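Local coordinates for periplasmic binding protein (Veillonella parvula, PDB 4MO9) that probably captures a solute, perhaps an iron-siderophore complex, in the cleft between its two lobes for delivery to a membrane transporter, at residues Asp148-Lys153 and Leu317-Phe322; Lys179-Arg184 and Val321-Val326. All coordinates share one frame; numbering follows the deposited sequence.

Contact 1. Residues Asp148-Lys153 and Leu317-Phe322; sequences DYHAEK and LPREVF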
loop_
_atom_site.group_PDB
_atom_site.type_symbol
_atom_site.label_atom_id
_atom_site.label_comp_id
_atom_site.label_asym_id
_atom_site.label_seq_id
_atom_site.Cartn_x
_atom_site.Cartn_y
_atom_site.Cartn_z
ATOM N N ASP A 148 9.502 7.233 -1.604
ATOM C CA ASP A 148 8.327 7.768 -0.926
ATOM C C ASP A 148 7.050 7.455 -1.689
ATOM O O ASP A 148 6.581 8.254 -2.514
ATOM C CB ASP A 148 8.454 9.285 -0.683
ATOM C CG ASP A 148 7.349 9.834 0.225
ATOM O OD1 ASP A 148 6.580 9.043 0.826
ATOM O OD2 ASP A 148 7.246 11.073 0.362
ATOM N N TYR A 149 6.481 6.294 -1.399
ATOM C CA TYR A 149 5.169 5.952 -1.915
ATOM C C TYR A 149 4.064 6.485 -1.002
ATOM O O TYR A 149 2.892 6.535 -1.408
ATOM C CB TYR A 149 5.057 4.432 -2.054
ATOM C CG TYR A 149 5.946 3.831 -3.123
ATOM C CD1 TYR A 149 5.958 4.341 -4.416
ATOM C CD2 TYR A 149 6.783 2.758 -2.833
ATOM C CE1 TYR A 149 6.768 3.785 -5.404
ATOM C CE2 TYR A 149 7.612 2.201 -3.802
ATOM C CZ TYR A 149 7.592 2.717 -5.089
ATOM O OH TYR A 149 8.397 2.158 -6.053
ATOM N N HIS A 150 4.418 6.897 0.220
ATOM C CA HIS A 150 3.398 7.301 1.197
ATOM C C HIS A 150 2.815 8.663 0.862
ATOM O O HIS A 150 1.686 8.975 1.258
ATOM C CB HIS A 150 3.955 7.314 2.629
ATOM C CG HIS A 150 4.291 5.955 3.160
ATOM N ND1 HIS A 150 5.429 5.266 2.793
ATOM C CD2 HIS A 150 3.632 5.156 4.035
ATOM C CE1 HIS A 150 5.454 4.098 3.415
ATOM N NE2 HIS A 150 4.376 4.010 4.181
ATOM N N ALA A 151 3.570 9.479 0.129
ATOM C CA ALA A 151 3.078 10.815 -0.232
ATOM C C ALA A 151 1.839 10.720 -1.122
ATOM O O ALA A 151 0.991 11.616 -1.128
ATOM C CB ALA A 151 4.170 11.604 -0.955
ATOM N N GLU A 152 1.763 9.639 -1.893
ATOM C CA GLU A 152 0.732 9.479 -2.917
ATOM C C GLU A 152 0.731 10.672 -3.886
ATOM O O GLU A 152 -0.331 11.211 -4.228
ATOM C CB GLU A 152 -0.651 9.286 -2.284
ATOM C CG GLU A 152 -0.730 8.160 -1.236
ATOM C CD GLU A 152 -0.699 6.756 -1.846
ATOM O OE1 GLU A 152 -0.249 6.601 -3.014
ATOM O OE2 GLU A 152 -1.120 5.795 -1.151
ATOM N N LYS A 153 1.919 11.080 -4.327
ATOM C CA LYS A 153 2.022 12.074 -5.386
ATOM C C LYS A 153 2.660 11.401 -6.583
ATOM O O LYS A 153 3.614 10.618 -6.428
ATOM C CB LYS A 153 2.900 13.251 -4.967
ATOM C CG LYS A 153 2.484 13.980 -3.705
ATOM C CD LYS A 153 3.535 15.042 -3.398
ATOM C CE LYS A 153 3.327 15.715 -2.050
ATOM N NZ LYS A 153 4.446 16.673 -1.790
ATOM N N LEU A 317 -2.964 -2.162 0.022
ATOM C CA LEU A 317 -2.715 -1.757 -1.353
ATOM C C LEU A 317 -2.170 -0.327 -1.530
ATOM O O LEU A 317 -1.385 -0.101 -2.455
ATOM C CB LEU A 317 -3.947 -1.984 -2.237
ATOM C CG LEU A 317 -4.374 -3.439 -2.498
ATOM C CD1 LEU A 317 -5.713 -3.489 -3.242
ATOM C CD2 LEU A 317 -3.292 -4.190 -3.281
ATOM N N PRO A 318 -2.577 0.637 -0.669
ATOM C CA PRO A 318 -2.001 1.985 -0.795
ATOM C C PRO A 318 -0.505 2.087 -0.468
ATOM O O PRO A 318 0.113 1.114 -0.026
ATOM C CB PRO A 318 -2.778 2.792 0.243
ATOM C CG PRO A 318 -4.129 2.113 0.290
ATOM C CD PRO A 318 -3.754 0.644 0.224
ATOM N N ARG A 319 0.040 3.288 -0.650
ATOM C CA ARG A 319 1.470 3.568 -0.454
ATOM C C ARG A 319 2.374 2.479 -1.040
ATOM O O ARG A 319 3.371 2.071 -0.422
ATOM C CB ARG A 319 1.817 3.930 1.017
ATOM C CG ARG A 319 1.279 3.008 2.136
ATOM C CD ARG A 319 2.156 1.765 2.380
ATOM N NE ARG A 319 1.675 0.940 3.501
ATOM C CZ ARG A 319 0.944 -0.165 3.360
ATOM N NH1 ARG A 319 0.601 -0.587 2.143
ATOM N NH2 ARG A 319 0.552 -0.856 4.430
ATOM N N GLU A 320 2.039 2.037 -2.253
ATOM C CA GLU A 320 2.823 1.000 -2.924
ATOM C C GLU A 320 2.899 1.202 -4.425
ATOM O O GLU A 320 2.106 1.956 -5.015
ATOM C CB GLU A 320 2.259 -0.407 -2.642
ATOM C CG GLU A 320 2.935 -1.157 -1.479
ATOM C CD GLU A 320 4.426 -1.429 -1.713
ATOM O OE1 GLU A 320 4.930 -1.203 -2.850
ATOM O OE2 GLU A 320 5.100 -1.890 -0.754
ATOM N N VAL A 321 3.842 0.489 -5.032
ATOM C CA VAL A 321 4.095 0.599 -6.462
ATOM C C VAL A 321 2.861 0.235 -7.286
ATOM O O VAL A 321 2.679 0.763 -8.391
ATOM C CB VAL A 321 5.322 -0.257 -6.879
ATOM C CG1 VAL A 321 5.037 -1.756 -6.644
ATOM C CG2 VAL A 321 5.712 0.012 -8.335
ATOM N N PHE A 322 2.002 -0.643 -6.755
ATOM C CA PHE A 322 0.812 -1.056 -7.489
ATOM C C PHE A 322 -0.474 -0.306 -7.080
ATOM O O PHE A 322 -1.580 -0.739 -7.434
ATOM C CB PHE A 322 0.598 -2.589 -7.392
ATOM C CG PHE A 322 0.679 -3.145 -5.981
ATOM C CD1 PHE A 322 0.104 -2.467 -4.905
ATOM C CD2 PHE A 322 1.320 -4.361 -5.735
ATOM C CE1 PHE A 322 0.180 -2.979 -3.608
ATOM C CE2 PHE A 322 1.398 -4.883 -4.441
ATOM C CZ PHE A 322 0.829 -4.187 -3.375
HETATM O O HOH W 1 3.326 1.908 5.566
#
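The side chain of Arg319 climbs along the ring of His150, the two lying alongside and pointing the same way. It starts with CB over the imidazole face, a CH-pi contact 3.9 Å from the His150 ring centroid. CG, set between the backbone N and carbonyl carbon of Arg319, comes 3.7 Å from His150 CD2. A bend at chi2 (83°) carries the chain on, and CD reaches 3.6 Å from His150 NE2. Beyond it the guanidinium turns almost square to the ring, the planes 81° apart, and a water joins the two. The water accepts from Arg319 NE at 2.8 Å and lies in the plane of the imidazole, 2.7 Å from His150 NE2. At the tip, Arg319 NH1 folds back to the carbonyl O of Pro318, 2.8 Å away.

The base of Arg319 is fixed through its own amide. Glu152 OE2 takes this N-H on its syn side but 34° out of the carboxylate plane, 2.8 Å from Arg319 N. On the flank, the face of the Tyr149 ring covers the Glu320-Val321 peptide, with Val321 N 4.1 Å above the plane of the ring; Tyr149 OH is bonded to Thr54 of helix 52-59.

The contact joins the loops that follow strands 143-147 and 310-313, one from each lobe, at the bottom of the cleft. Trp45 of the trimethylamine oxide pocket meets the His150 ring. Held at both amide and guanidinium, Arg319 is fixed about 6 Å from the bound ligand, where it would probably add positive potential beside Arg78.

Contact 2. Residues Lys179-Arg184 and Val321-Val326; sequences KFYTNR and VFDAAV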
loop_
_atom_site.group_PDB
_atom_site.type_symbol
_atom_site.label_atom_id
_atom_site.label_comp_id
_atom_site.label_asym_id
_atom_site.label_seq_id
_atom_site.Cartn_x
_atom_site.Cartn_y
_atom_site.Cartn_z
ATOM N N LYS A 179 5.368 4.021 -16.376
ATOM C CA LYS A 179 4.353 4.377 -17.366
ATOM C C LYS A 179 3.048 3.649 -17.084
ATOM O O LYS A 179 1.965 4.220 -17.249
ATOM C CB LYS A 179 4.851 4.099 -18.789
ATOM C CG LYS A 179 5.926 5.083 -19.251
ATOM C CD LYS A 179 6.438 4.710 -20.628
ATOM C CE LYS A 179 7.532 5.678 -21.082
ATOM N NZ LYS A 179 7.994 5.320 -22.446
ATOM N N PHE A 180 3.140 2.390 -16.662
ATOM C CA PHE A 180 1.944 1.636 -16.264
ATOM C C PHE A 180 1.201 2.391 -15.172
ATOM O O PHE A 180 -0.034 2.529 -15.205
ATOM C CB PHE A 180 2.350 0.252 -15.737
ATOM C CG PHE A 180 1.196 -0.580 -15.232
ATOM C CD1 PHE A 180 0.619 -1.552 -16.049
ATOM C CD2 PHE A 180 0.702 -0.409 -13.944
ATOM C CE1 PHE A 180 -0.448 -2.337 -15.585
ATOM C CE2 PHE A 180 -0.365 -1.191 -13.474
ATOM C CZ PHE A 180 -0.938 -2.152 -14.301
ATOM N N TYR A 181 1.956 2.844 -14.176
ATOM C CA TYR A 181 1.392 3.558 -13.035
ATOM C C TYR A 181 0.833 4.904 -13.480
ATOM O O TYR A 181 -0.293 5.290 -13.092
ATOM C CB TYR A 181 2.468 3.801 -11.970
ATOM C CG TYR A 181 1.914 4.437 -10.715
ATOM C CD1 TYR A 181 1.389 3.651 -9.691
ATOM C CD2 TYR A 181 1.897 5.820 -10.559
ATOM C CE1 TYR A 181 0.863 4.227 -8.539
ATOM C CE2 TYR A 181 1.383 6.408 -9.409
ATOM C CZ TYR A 181 0.866 5.606 -8.405
ATOM O OH TYR A 181 0.338 6.188 -7.264
ATOM N N THR A 182 1.633 5.614 -14.272
ATOM C CA THR A 182 1.301 6.959 -14.730
ATOM C C THR A 182 0.078 6.975 -15.644
ATOM O O THR A 182 -0.776 7.868 -15.489
ATOM C CB THR A 182 2.508 7.625 -15.452
ATOM O OG1 THR A 182 3.634 7.642 -14.565
ATOM C CG2 THR A 182 2.187 9.068 -15.870
ATOM N N ASN A 183 -0.008 6.037 -16.602
ATOM C CA ASN A 183 -1.176 5.958 -17.490
ATOM C C ASN A 183 -2.452 5.997 -16.652
ATOM O O ASN A 183 -3.412 6.698 -16.978
ATOM C CB ASN A 183 -1.220 4.650 -18.317
ATOM C CG ASN A 183 -0.046 4.485 -19.281
ATOM O OD1 ASN A 183 0.651 5.447 -19.630
ATOM N ND2 ASN A 183 0.177 3.238 -19.720
ATOM N N ARG A 184 -2.456 5.233 -15.569
ATOM C CA ARG A 184 -3.696 4.980 -14.825
ATOM C C ARG A 184 -4.037 6.076 -13.831
ATOM O O ARG A 184 -5.191 6.520 -13.748
ATOM C CB ARG A 184 -3.617 3.619 -14.133
ATOM C CG ARG A 184 -3.650 2.480 -15.140
ATOM C CD ARG A 184 -3.225 1.165 -14.544
ATOM N NE ARG A 184 -3.534 0.082 -15.476
ATOM C CZ ARG A 184 -2.799 -0.204 -16.548
ATOM N NH1 ARG A 184 -1.704 0.499 -16.809
ATOM N NH2 ARG A 184 -3.155 -1.196 -17.352
ATOM N N VAL A 321 3.842 0.489 -5.032
ATOM C CA VAL A 321 4.095 0.599 -6.462
ATOM C C VAL A 321 2.861 0.235 -7.286
ATOM O O VAL A 321 2.679 0.763 -8.391
ATOM C CB VAL A 321 5.322 -0.257 -6.879
ATOM C CG1 VAL A 321 5.037 -1.756 -6.644
ATOM C CG2 VAL A 321 5.712 0.012 -8.335
ATOM N N PHE A 322 2.002 -0.643 -6.755
ATOM C CA PHE A 322 0.812 -1.056 -7.489
ATOM C C PHE A 322 -0.474 -0.306 -7.080
ATOM O O PHE A 322 -1.580 -0.739 -7.434
ATOM C CB PHE A 322 0.598 -2.589 -7.392
ATOM C CG PHE A 322 0.679 -3.145 -5.981
ATOM C CD1 PHE A 322 0.104 -2.467 -4.905
ATOM C CD2 PHE A 322 1.320 -4.361 -5.735
ATOM C CE1 PHE A 322 0.180 -2.979 -3.608
ATOM C CE2 PHE A 322 1.398 -4.883 -4.441
ATOM C CZ PHE A 322 0.829 -4.187 -3.375
ATOM N N ASP A 323 -0.343 0.806 -6.349
ATOM C CA ASP A 323 -1.534 1.465 -5.787
ATOM C C ASP A 323 -2.383 2.248 -6.793
ATOM O O ASP A 323 -3.410 2.819 -6.419
ATOM C CB ASP A 323 -1.240 2.281 -4.498
ATOM C CG ASP A 323 -0.560 3.627 -4.753
ATOM O OD1 ASP A 323 -0.512 4.147 -5.900
ATOM O OD2 ASP A 323 -0.041 4.190 -3.759
ATOM N N ALA A 324 -1.966 2.258 -8.059
ATOM C CA ALA A 324 -2.791 2.855 -9.112
ATOM C C ALA A 324 -4.171 2.210 -9.114
ATOM O O ALA A 324 -5.172 2.857 -9.439
ATOM C CB ALA A 324 -2.135 2.680 -10.474
ATOM N N ALA A 325 -4.217 0.929 -8.758
ATOM C CA ALA A 325 -5.493 0.216 -8.665
ATOM C C ALA A 325 -6.411 0.819 -7.601
ATOM O O ALA A 325 -7.645 0.753 -7.723
ATOM C CB ALA A 325 -5.263 -1.260 -8.390
ATOM N N VAL A 326 -5.824 1.380 -6.548
ATOM C CA VAL A 326 -6.627 1.993 -5.489
ATOM C C VAL A 326 -7.212 3.314 -5.980
ATOM O O VAL A 326 -8.380 3.620 -5.721
ATOM C CB VAL A 326 -5.799 2.253 -4.227
ATOM C CG1 VAL A 326 -6.648 2.937 -3.170
ATOM C CG2 VAL A 326 -5.249 0.943 -3.679
#
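Tyr181 reaches from helix 171-194 to the start of helix 324-334, in the helical layer beneath the two lobes. Helix 171-194 is the long backbone helix that spans from lobe to lobe in TroA-like binding proteins, and it is met here near its middle, with the CA atoms of Tyr181 and Ala324 5.8 Å apart.

The polar part is one short hydrogen bond, in which Tyr181 OH donates to Asp323 OD1 at 2.6 Å. The acceptor uses its syn lone pair and lies in the plane of the phenol ring, at its edge, while the carboxylate is twisted 44° from that plane. With CG anti to the backbone N (chi1 -175°), the Tyr181 ring leans out from its helix far enough for the hydroxyl to meet the acid. Both residues are buried, so the bond satisfies a phenol and a carboxylate oxygen away from bulk solvent. The other oxygen, OD2, takes a weak bond from Glu320 N, and His157 of helix 154-168 stacks on the Tyr181 ring.

Apolar packing beside this bond is small. The methyl of Ala324 faces helix 171-194, its CB 3.7 Å from Tyr181 CD1. A second, looser touch joins Ala324 CB to Arg184 CB, 4.1 Å away. Separately, the Tyr181 ring makes a close approach to a backbone carbonyl, with CD1 3.4 Å from Val321 O.

Within helix 171-194, Arg184 stays out of the main contact: its extended chain leads the guanidinium away from Ala324 and over one face of the Phe180 ring. There NH1 donates to Phe180 O one helical turn back, at 3.1 Å, the carbonyl oxygen lying in the guanidinium plane.

In the fold
Both contacts are buried and share Val321 and Phe322, so the single run 317-326 serves two levels of the fold. Contact 1 lies nearer the chain centre, where loops from the two lobes meet below the ligand pocket, and it mixes one carboxylate-amide bond and a water bridge with packing against two rings. Contact 2 lies farther out, in the helical base, and combines one phenol-carboxylate bond with apolar packing against a helix. They meet directly where Glu152 OE1 and Asp323 OD2 stand only 2.5 Å apart; two acids so close probably share a proton. Helix 154-168 borders both, supplying His157 to the rings of Tyr149 and Tyr181.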